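Long-range contact in iota-carrageenase (Alteromonas sp., PDB 1H80), which hydrolyses the beta-1,4 linkages of iota-carrageenan, a sulfated galactan of red algal cell walls, with inversion of anomeric configuration: residues V76-E81 with F111-L116. Sequence-based numbering, arbitrary orientation.
Sequences VHIRVE and FSFQGL. With NA (sodium ion), chain G.
I78 fits its branched side chain against the ring of F113 on the neighbouring strand. Its CG2 methyl makes a CH-pi contact over one face of the ring, 4.1 Å from the centroid of F113 and displaced toward the rim, while CD1 presses on the same ring at F113 CD2 (3.7 Å). With CG anti to the backbone N (chi1 -165°), the F113 ring leans toward strand 76-80 and lies across both I78 and V80, whose CG2 sits obliquely to it, 3.6 Å from F113 CE1. F111 also leans over, bringing CD1 to 3.2 Å from V76 O. These apolar side chains line the interior of a right-handed parallel beta-helix, as in pectate lyase-like proteins; the segments are equivalent strands of successive coils, and the axes of strands 76-80 and 111-115 approach to 4.6 Å. Helix 39-50 covers V76, and the rings of F100 and F135 meet F113. Backbone bonds alternate along the pair, ending with L116 N to V80 O at 2.8 Å. On the other face, S112 OG is the small polar bump that two larger side chains close upon. H77 ND1 hydrogen-bonds S112 OG at 2.7 Å in the imidazole plane. R79 grips it end-on: NH1 reaches S112 OG at 2.8 Å, and NH2 makes a longer, more bent bond. The R79 chain folds back at chi2 (-61°), letting NH1 also reach I78 O from above the carbonyl plane. The guanidinium stands on edge above the strands, its rotation fixed by these in-plane bonds, and Q114 CB covers one face. Beyond, L116 lies against the V80 carbonyl, and the E81 carboxylate chelates a sodium ion through both oxygens, alongside three waters; E81 OE1 also accepts from N62 N.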
loop_
_atom_site.group_PDB
_atom_site.type_symbol
_atom_site.label_atom_id
_atom_site.label_comp_id
_atom_site.label_asym_id
_atom_site.label_seq_id
_atom_site.Cartn_x
_atom_site.Cartn_y
_atom_site.Cartn_z
ATOM N N VAL A 76 11.031 19.652 -9.885
ATOM C CA VAL A 76 9.721 20.271 -9.794
ATOM C C VAL A 76 9.214 20.004 -8.387
ATOM O O VAL A 76 9.206 18.866 -7.921
ATOM C CB VAL A 76 8.737 19.678 -10.818
ATOM C CG1 VAL A 76 7.356 20.267 -10.610
ATOM C CG2 VAL A 76 9.226 19.983 -12.228
ATOM N N HIS A 77 8.805 21.067 -7.711
ATOM C CA HIS A 77 8.322 20.961 -6.348
ATOM C C HIS A 77 6.950 21.581 -6.272
ATOM O O HIS A 77 6.789 22.797 -6.353
ATOM C CB HIS A 77 9.328 21.646 -5.430
ATOM C CG HIS A 77 10.678 21.009 -5.489
ATOM N ND1 HIS A 77 11.009 19.906 -4.733
ATOM C CD2 HIS A 77 11.728 21.227 -6.316
ATOM C CE1 HIS A 77 12.201 19.467 -5.096
ATOM N NE2 HIS A 77 12.658 20.250 -6.055
ATOM N N ILE A 78 5.958 20.711 -6.144
ATOM C CA ILE A 78 4.572 21.131 -6.098
ATOM C C ILE A 78 4.059 21.306 -4.682
ATOM O O ILE A 78 4.256 20.448 -3.822
ATOM C CB ILE A 78 3.690 20.112 -6.849
ATOM C CG1 ILE A 78 4.127 20.054 -8.317
ATOM C CG2 ILE A 78 2.219 20.492 -6.731
ATOM C CD1 ILE A 78 3.453 18.960 -9.117
ATOM N N ARG A 79 3.420 22.447 -4.445
ATOM C CA ARG A 79 2.837 22.744 -3.149
ATOM C C ARG A 79 1.367 22.990 -3.412
ATOM O O ARG A 79 0.997 23.715 -4.338
ATOM C CB ARG A 79 3.510 23.965 -2.517
ATOM C CG ARG A 79 4.949 23.675 -2.089
ATOM C CD ARG A 79 4.994 22.559 -1.042
ATOM N NE ARG A 79 6.356 22.191 -0.655
ATOM C CZ ARG A 79 7.147 21.354 -1.326
ATOM N NH1 ARG A 79 6.735 20.764 -2.446
ATOM N NH2 ARG A 79 8.366 21.108 -0.867
ATOM N N VAL A 80 0.529 22.375 -2.594
ATOM C CA VAL A 80 -0.911 22.470 -2.778
ATOM C C VAL A 80 -1.613 23.163 -1.625
ATOM O O VAL A 80 -1.433 22.791 -0.470
ATOM C CB VAL A 80 -1.495 21.054 -2.945
ATOM C CG1 VAL A 80 -2.951 21.132 -3.351
ATOM C CG2 VAL A 80 -0.678 20.272 -3.969
ATOM N N GLU A 81 -2.427 24.169 -1.926
ATOM C CA GLU A 81 -3.125 24.858 -0.851
ATOM C C GLU A 81 -4.096 23.922 -0.139
ATOM O O GLU A 81 -4.573 22.938 -0.708
ATOM C CB GLU A 81 -3.813 26.121 -1.370
ATOM C CG GLU A 81 -2.797 27.168 -1.811
ATOM C CD GLU A 81 -3.382 28.563 -1.935
ATOM O OE1 GLU A 81 -4.441 28.714 -2.571
ATOM O OE2 GLU A 81 -2.769 29.515 -1.400
ATOM N N PHE A 111 12.284 15.698 -6.611
ATOM C CA PHE A 111 10.884 15.998 -6.828
ATOM C C PHE A 111 10.099 15.990 -5.528
ATOM O O PHE A 111 10.361 15.179 -4.650
ATOM C CB PHE A 111 10.302 14.942 -7.773
ATOM C CG PHE A 111 8.810 14.961 -7.853
ATOM C CD1 PHE A 111 8.159 15.911 -8.624
ATOM C CD2 PHE A 111 8.052 14.061 -7.110
ATOM C CE1 PHE A 111 6.770 15.969 -8.655
ATOM C CE2 PHE A 111 6.660 14.112 -7.134
ATOM C CZ PHE A 111 6.021 15.068 -7.905
ATOM N N SER A 112 9.147 16.904 -5.389
ATOM C CA SER A 112 8.316 16.889 -4.198
ATOM C C SER A 112 6.898 17.330 -4.543
ATOM O O SER A 112 6.678 18.098 -5.481
ATOM C CB SER A 112 8.912 17.756 -3.073
ATOM O OG SER A 112 8.843 19.140 -3.359
ATOM N N PHE A 113 5.939 16.786 -3.803
ATOM C CA PHE A 113 4.519 17.082 -3.985
ATOM C C PHE A 113 4.038 17.103 -2.548
ATOM O O PHE A 113 3.930 16.060 -1.901
ATOM C CB PHE A 113 3.854 15.957 -4.777
ATOM C CG PHE A 113 2.504 16.312 -5.320
ATOM C CD1 PHE A 113 1.443 16.582 -4.469
ATOM C CD2 PHE A 113 2.296 16.372 -6.691
ATOM C CE1 PHE A 113 0.186 16.905 -4.981
ATOM C CE2 PHE A 113 1.045 16.693 -7.210
ATOM C CZ PHE A 113 -0.010 16.959 -6.351
ATOM N N GLN A 114 3.742 18.292 -2.039
ATOM C CA GLN A 114 3.337 18.408 -0.649
ATOM C C GLN A 114 2.188 19.368 -0.398
ATOM O O GLN A 114 2.137 20.460 -0.961
ATOM C CB GLN A 114 4.553 18.830 0.177
ATOM C CG GLN A 114 4.344 18.849 1.679
ATOM C CD GLN A 114 5.651 19.030 2.423
ATOM O OE1 GLN A 114 6.633 18.340 2.147
ATOM N NE2 GLN A 114 5.671 19.956 3.374
ATOM N N GLY A 115 1.267 18.949 0.460
ATOM C CA GLY A 115 0.143 19.794 0.792
ATOM C C GLY A 115 0.556 20.773 1.877
ATOM O O GLY A 115 1.314 20.437 2.790
ATOM N N LEU A 116 0.073 22.003 1.762
ATOM C CA LEU A 116 0.347 23.026 2.756
ATOM C C LEU A 116 -0.660 22.866 3.887
ATOM O O LEU A 116 -1.711 22.246 3.714
ATOM C CB LEU A 116 0.181 24.415 2.138
ATOM C CG LEU A 116 1.200 24.791 1.069
ATOM C CD1 LEU A 116 0.699 25.984 0.277
ATOM C CD2 LEU A 116 2.534 25.095 1.735
HETATM NA NA NA G . -4.208 31.135 -2.302
HETATM O O HOH W 1 -6.333 30.797 -3.058
HETATM O O HOH W 2 -3.255 31.473 -4.441
HETATM O O HOH W 3 -5.257 31.126 0.082
#